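Local coordinates for protein 1-acyl-sn-glycerol-3-phosphate acyltransferase (Thermotoga maritima, PDB 5KYM) that probably catalyses transfer of an acyl chain to 1-acyl-sn-glycerol 3-phosphate within the membrane, making phosphatidic acid, at residues R76-D89 with V181-I195. Numbering follows the deposited sequence.
Sequences RNFIVVANHQSLMD and VPVLPVSIWGTYHLI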
loop_
_atom_site.group_PDB
_atom_site.type_symbol
_atom_site.label_atom_id
_atom_site.label_comp_id
_atom_site.label_asym_id
_atom_site.label_seq_id
_atom_site.Cartn_x
_atom_site.Cartn_y
_atom_site.Cartn_z
ATOM N N ARG A 76 -17.694 -1.273 3.353
ATOM C CA ARG A 76 -17.243 -0.232 4.319
ATOM C C ARG A 76 -15.802 0.177 4.008
ATOM O O ARG A 76 -15.053 -0.634 3.490
ATOM C CB ARG A 76 -17.331 -0.789 5.755
ATOM C CG ARG A 76 -16.717 0.114 6.767
ATOM C CD ARG A 76 -17.198 -0.024 8.176
ATOM N NE ARG A 76 -17.466 1.245 8.879
ATOM C CZ ARG A 76 -16.875 2.437 8.717
ATOM N NH1 ARG A 76 -15.926 2.668 7.814
ATOM N NH2 ARG A 76 -17.265 3.459 9.509
ATOM N N ASN A 77 -15.410 1.403 4.266
ATOM C CA ASN A 77 -13.993 1.727 4.112
ATOM C C ASN A 77 -13.209 1.373 5.398
ATOM O O ASN A 77 -13.790 0.953 6.401
ATOM C CB ASN A 77 -13.799 3.192 3.693
ATOM C CG ASN A 77 -14.174 4.149 4.768
ATOM O OD1 ASN A 77 -14.988 3.798 5.622
ATOM N ND2 ASN A 77 -13.567 5.359 4.757
ATOM N N PHE A 78 -11.886 1.535 5.358
ATOM C CA PHE A 78 -11.028 1.183 6.487
ATOM C C PHE A 78 -9.681 1.892 6.350
ATOM O O PHE A 78 -9.445 2.590 5.360
ATOM C CB PHE A 78 -10.898 -0.354 6.643
ATOM C CG PHE A 78 -10.654 -1.072 5.366
ATOM C CD1 PHE A 78 -9.376 -1.128 4.823
ATOM C CD2 PHE A 78 -11.695 -1.684 4.674
ATOM C CE1 PHE A 78 -9.153 -1.790 3.584
ATOM C CE2 PHE A 78 -11.457 -2.359 3.478
ATOM C CZ PHE A 78 -10.192 -2.420 2.927
ATOM N N ILE A 79 -8.824 1.780 7.368
ATOM C CA ILE A 79 -7.490 2.325 7.297
ATOM C C ILE A 79 -6.510 1.181 7.407
ATOM O O ILE A 79 -6.398 0.595 8.461
ATOM C CB ILE A 79 -7.200 3.299 8.419
ATOM C CG1 ILE A 79 -8.204 4.408 8.443
ATOM C CG2 ILE A 79 -5.802 3.901 8.217
ATOM C CD1 ILE A 79 -8.224 5.098 9.804
ATOM N N VAL A 80 -5.790 0.870 6.309
ATOM C CA VAL A 80 -4.789 -0.221 6.300
ATOM C C VAL A 80 -3.617 0.336 7.044
ATOM O O VAL A 80 -3.176 1.419 6.767
ATOM C CB VAL A 80 -4.407 -0.704 4.874
ATOM C CG1 VAL A 80 -3.393 -1.834 4.950
ATOM C CG2 VAL A 80 -5.614 -1.204 4.139
ATOM N N VAL A 81 -3.167 -0.383 8.039
ATOM C CA VAL A 81 -2.021 0.011 8.764
ATOM C C VAL A 81 -0.997 -1.097 8.638
ATOM O O VAL A 81 -1.216 -2.225 9.068
ATOM C CB VAL A 81 -2.381 0.380 10.194
ATOM C CG1 VAL A 81 -1.131 0.554 11.092
ATOM C CG2 VAL A 81 -3.210 1.667 10.168
ATOM N N ALA A 82 0.128 -0.751 8.012
ATOM C CA ALA A 82 1.124 -1.737 7.640
ATOM C C ALA A 82 2.501 -1.273 8.036
ATOM O O ALA A 82 2.747 -0.064 8.060
ATOM C CB ALA A 82 1.050 -2.013 6.142
ATOM N N ASN A 83 3.401 -2.230 8.326
ATOM C CA ASN A 83 4.868 -1.974 8.327
ATOM C C ASN A 83 5.331 -1.634 6.891
ATOM O O ASN A 83 4.679 -2.001 5.885
ATOM C CB ASN A 83 5.680 -3.115 8.894
ATOM C CG ASN A 83 5.579 -4.374 8.072
ATOM O OD1 ASN A 83 4.491 -4.874 7.865
ATOM N ND2 ASN A 83 6.701 -4.923 7.617
ATOM N N HIS A 84 6.442 -0.916 6.822
ATOM C CA HIS A 84 6.920 -0.337 5.553
ATOM C C HIS A 84 8.389 -0.651 5.329
ATOM O O HIS A 84 9.241 -0.333 6.184
ATOM C CB HIS A 84 6.780 1.165 5.622
ATOM C CG HIS A 84 6.795 1.837 4.299
ATOM N ND1 HIS A 84 6.549 1.174 3.131
ATOM C CD2 HIS A 84 7.018 3.124 3.973
ATOM C CE1 HIS A 84 6.584 2.026 2.136
ATOM N NE2 HIS A 84 6.885 3.220 2.615
ATOM N N GLN A 85 8.693 -1.327 4.237
ATOM C CA GLN A 85 10.068 -1.783 4.043
ATOM C C GLN A 85 10.489 -1.848 2.571
ATOM O O GLN A 85 11.488 -2.484 2.255
ATOM C CB GLN A 85 10.248 -3.159 4.731
ATOM C CG GLN A 85 9.551 -4.340 4.027
ATOM C CD GLN A 85 9.817 -5.675 4.685
ATOM O OE1 GLN A 85 9.747 -6.709 4.023
ATOM N NE2 GLN A 85 10.137 -5.661 5.989
ATOM N N SER A 86 9.736 -1.191 1.685
ATOM C CA SER A 86 10.053 -1.147 0.267
ATOM C C SER A 86 9.161 -0.193 -0.498
ATOM O O SER A 86 8.045 0.026 -0.106
ATOM C CB SER A 86 9.935 -2.554 -0.325
ATOM O OG SER A 86 10.142 -2.492 -1.707
ATOM N N LEU A 87 9.616 0.329 -1.617
ATOM C CA LEU A 87 8.644 1.010 -2.524
ATOM C C LEU A 87 7.535 0.075 -2.951
ATOM O O LEU A 87 6.421 0.514 -3.125
ATOM C CB LEU A 87 9.277 1.569 -3.798
ATOM C CG LEU A 87 10.300 2.715 -3.579
ATOM C CD1 LEU A 87 10.819 3.114 -4.973
ATOM C CD2 LEU A 87 9.841 3.945 -2.746
ATOM N N MET A 88 7.838 -1.204 -3.118
ATOM C CA MET A 88 6.878 -2.137 -3.596
ATOM C C MET A 88 5.698 -2.360 -2.624
ATOM O O MET A 88 4.670 -2.962 -3.007
ATOM C CB MET A 88 7.555 -3.481 -3.928
ATOM C CG MET A 88 8.532 -3.446 -5.094
ATOM S SD MET A 88 7.904 -2.688 -6.621
ATOM C CE MET A 88 6.746 -4.021 -7.074
ATOM N N ASP A 89 5.802 -1.875 -1.387
ATOM C CA ASP A 89 4.686 -2.029 -0.466
ATOM C C ASP A 89 3.351 -1.465 -0.998
ATOM O O ASP A 89 2.321 -2.066 -0.855
ATOM C CB ASP A 89 5.032 -1.449 0.900
ATOM C CG ASP A 89 6.166 -2.161 1.574
ATOM O OD1 ASP A 89 6.459 -3.339 1.245
ATOM O OD2 ASP A 89 6.748 -1.496 2.475
ATOM N N VAL A 181 -13.193 5.158 11.842
ATOM C CA VAL A 181 -13.186 4.052 10.841
ATOM C C VAL A 181 -12.242 2.920 11.329
ATOM O O VAL A 181 -11.231 3.181 12.005
ATOM C CB VAL A 181 -12.928 4.461 9.342
ATOM C CG1 VAL A 181 -12.940 5.990 9.114
ATOM C CG2 VAL A 181 -11.655 3.845 8.795
ATOM N N PRO A 182 -12.564 1.676 10.975
ATOM C CA PRO A 182 -11.755 0.557 11.426
ATOM C C PRO A 182 -10.383 0.470 10.784
ATOM O O PRO A 182 -10.230 0.708 9.595
ATOM C CB PRO A 182 -12.571 -0.686 11.056
ATOM C CG PRO A 182 -13.728 -0.212 10.251
ATOM C CD PRO A 182 -13.718 1.268 10.172
ATOM N N VAL A 183 -9.399 0.161 11.627
ATOM C CA VAL A 183 -8.011 -0.101 11.247
ATOM C C VAL A 183 -7.905 -1.567 10.841
ATOM O O VAL A 183 -8.480 -2.446 11.501
ATOM C CB VAL A 183 -7.090 0.226 12.446
ATOM C CG1 VAL A 183 -5.672 -0.242 12.211
ATOM C CG2 VAL A 183 -7.118 1.717 12.677
ATOM N N LEU A 184 -7.202 -1.834 9.756
ATOM C CA LEU A 184 -7.022 -3.228 9.277
ATOM C C LEU A 184 -5.513 -3.444 9.327
ATOM O O LEU A 184 -4.814 -3.023 8.412
ATOM C CB LEU A 184 -7.593 -3.451 7.858
ATOM C CG LEU A 184 -7.316 -4.807 7.214
ATOM C CD1 LEU A 184 -8.069 -5.830 7.999
ATOM C CD2 LEU A 184 -7.575 -4.944 5.738
ATOM N N PRO A 185 -5.004 -4.083 10.397
ATOM C CA PRO A 185 -3.571 -4.245 10.517
ATOM C C PRO A 185 -3.020 -5.230 9.513
ATOM O O PRO A 185 -3.636 -6.249 9.340
ATOM C CB PRO A 185 -3.395 -4.790 11.926
ATOM C CG PRO A 185 -4.591 -4.348 12.632
ATOM C CD PRO A 185 -5.673 -4.537 11.604
ATOM N N VAL A 186 -1.874 -4.917 8.892
ATOM C CA VAL A 186 -1.279 -5.776 7.864
ATOM C C VAL A 186 0.188 -5.924 8.113
ATOM O O VAL A 186 0.788 -4.966 8.435
ATOM C CB VAL A 186 -1.464 -5.184 6.458
ATOM C CG1 VAL A 186 -0.640 -5.937 5.439
ATOM C CG2 VAL A 186 -2.926 -5.257 6.099
ATOM N N SER A 187 0.758 -7.103 7.931
ATOM C CA SER A 187 2.181 -7.282 8.103
ATOM C C SER A 187 2.748 -7.740 6.772
ATOM O O SER A 187 2.215 -8.673 6.145
ATOM C CB SER A 187 2.446 -8.354 9.132
ATOM O OG SER A 187 1.744 -8.144 10.333
ATOM N N ILE A 188 3.835 -7.098 6.346
ATOM C CA ILE A 188 4.471 -7.333 5.043
ATOM C C ILE A 188 5.852 -7.901 5.321
ATOM O O ILE A 188 6.629 -7.301 6.125
ATOM C CB ILE A 188 4.693 -6.017 4.324
ATOM C CG1 ILE A 188 3.348 -5.333 4.011
ATOM C CG2 ILE A 188 5.504 -6.240 3.042
ATOM C CD1 ILE A 188 3.442 -3.994 3.279
ATOM N N TRP A 189 6.182 -9.044 4.708
ATOM C CA TRP A 189 7.540 -9.505 4.756
ATOM C C TRP A 189 8.058 -9.988 3.445
ATOM O O TRP A 189 7.441 -10.809 2.837
ATOM C CB TRP A 189 7.654 -10.648 5.697
ATOM C CG TRP A 189 9.108 -11.039 5.856
ATOM C CD1 TRP A 189 9.706 -12.156 5.461
ATOM C CD2 TRP A 189 10.119 -10.237 6.464
ATOM N NE1 TRP A 189 11.029 -12.130 5.789
ATOM C CE2 TRP A 189 11.317 -10.947 6.396
ATOM C CE3 TRP A 189 10.107 -8.965 7.058
ATOM C CZ2 TRP A 189 12.514 -10.441 6.860
ATOM C CZ3 TRP A 189 11.297 -8.455 7.525
ATOM C CH2 TRP A 189 12.491 -9.190 7.416
ATOM N N GLY A 190 9.233 -9.516 3.044
ATOM C CA GLY A 190 9.883 -9.876 1.765
ATOM C C GLY A 190 10.021 -8.786 0.682
ATOM O O GLY A 190 10.815 -8.926 -0.207
ATOM N N THR A 191 9.249 -7.730 0.740
ATOM C CA THR A 191 9.398 -6.689 -0.197
ATOM C C THR A 191 10.738 -6.004 0.064
ATOM O O THR A 191 11.343 -5.445 -0.864
ATOM C CB THR A 191 8.267 -5.649 -0.135
ATOM O OG1 THR A 191 8.132 -5.110 1.199
ATOM C CG2 THR A 191 7.025 -6.241 -0.534
ATOM N N TYR A 192 11.205 -6.037 1.310
ATOM C CA TYR A 192 12.550 -5.518 1.613
ATOM C C TYR A 192 13.719 -6.251 0.893
ATOM O O TYR A 192 14.669 -5.613 0.477
ATOM C CB TYR A 192 12.782 -5.442 3.135
ATOM C CG TYR A 192 14.213 -5.265 3.512
ATOM C CD1 TYR A 192 14.828 -4.011 3.449
ATOM C CD2 TYR A 192 14.985 -6.336 3.882
ATOM C CE1 TYR A 192 16.176 -3.832 3.746
ATOM C CE2 TYR A 192 16.331 -6.154 4.233
ATOM C CZ TYR A 192 16.889 -4.892 4.160
ATOM O OH TYR A 192 18.172 -4.689 4.484
ATOM N N HIS A 193 13.629 -7.575 0.732
ATOM C CA HIS A 193 14.642 -8.314 -0.020
ATOM C C HIS A 193 14.483 -8.072 -1.505
ATOM O O HIS A 193 15.422 -8.225 -2.242
ATOM C CB HIS A 193 14.616 -9.792 0.304
ATOM C CG HIS A 193 14.453 -10.082 1.771
ATOM N ND1 HIS A 193 15.148 -9.387 2.747
ATOM C CD2 HIS A 193 13.607 -10.915 2.435
ATOM C CE1 HIS A 193 14.768 -9.805 3.945
ATOM N NE2 HIS A 193 13.830 -10.724 3.781
ATOM N N LEU A 194 13.307 -7.648 -1.931
ATOM C CA LEU A 194 12.976 -7.384 -3.325
ATOM C C LEU A 194 13.596 -6.083 -3.807
ATOM O O LEU A 194 14.332 -6.060 -4.803
ATOM C CB LEU A 194 11.458 -7.344 -3.437
ATOM C CG LEU A 194 10.723 -7.568 -4.736
ATOM C CD1 LEU A 194 11.438 -8.522 -5.656
ATOM C CD2 LEU A 194 9.363 -8.193 -4.445
ATOM N N ILE A 195 13.306 -4.995 -3.089
ATOM C CA ILE A 195 13.988 -3.698 -3.307
ATOM C C ILE A 195 14.020 -2.795 -2.036
ATOM O O ILE A 195 13.044 -2.093 -1.719
ATOM C CB ILE A 195 13.467 -2.994 -4.575
ATOM C CG1 ILE A 195 14.397 -1.831 -4.939
ATOM C CG2 ILE A 195 12.027 -2.559 -4.453
ATOM C CD1 ILE A 195 14.120 -1.230 -6.305
#
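Ile79, Val80 and Val81 pair in parallel with Val183, Leu184 and Pro185, joining two inner strands of the sheet. Their ladder runs from Ile79 N to Pro182 O (2.8 Å) through to Val186 N on Val81 O. On one face Val81 CG2 packs against Val183 CG1 under helix 223-243; on the other Val80 CG1 meets Val186 CG2 (3.6 Å), with Ile93 of helix 89-96 beside Val80. Farther along, the Asn83 amide takes over the role of a backbone peptide: OD1 receives Ile188 N in the carbonyl plane at 2.8 Å, and ND2 points almost straight (179°) at Ile188 O. Gln85 reaches the helix start with its chain extended past CG (chi2 177°), where OE1 accepts both Gly190 N (3.0 Å) and Tyr192 N, the latter from above the amide plane. Gln85 NE2 lies 3.4 Å from Trp189 CZ3, the amide and indole planes 65° apart. With an alanine in place of Gln85, both N-H groups at the helix start would probably lose this acceptor, and a gap would be likely beside Tyr192 CB. Ser86 OG bonds to Ile195 O. In contrast to this buried core, the solvent-exposed Arg76 lays one guanidinium face over Pro182 CD (3.5 Å), while its NH1 also bonds to Asn77 O. Asp89 OD2, at the end of the Ser86-Asp89 turn, accepts His84 ND1 on its anti lone pair and Gln85 N on its syn one, the arrangement of the HX4D motif of glycerolipid acyltransferases.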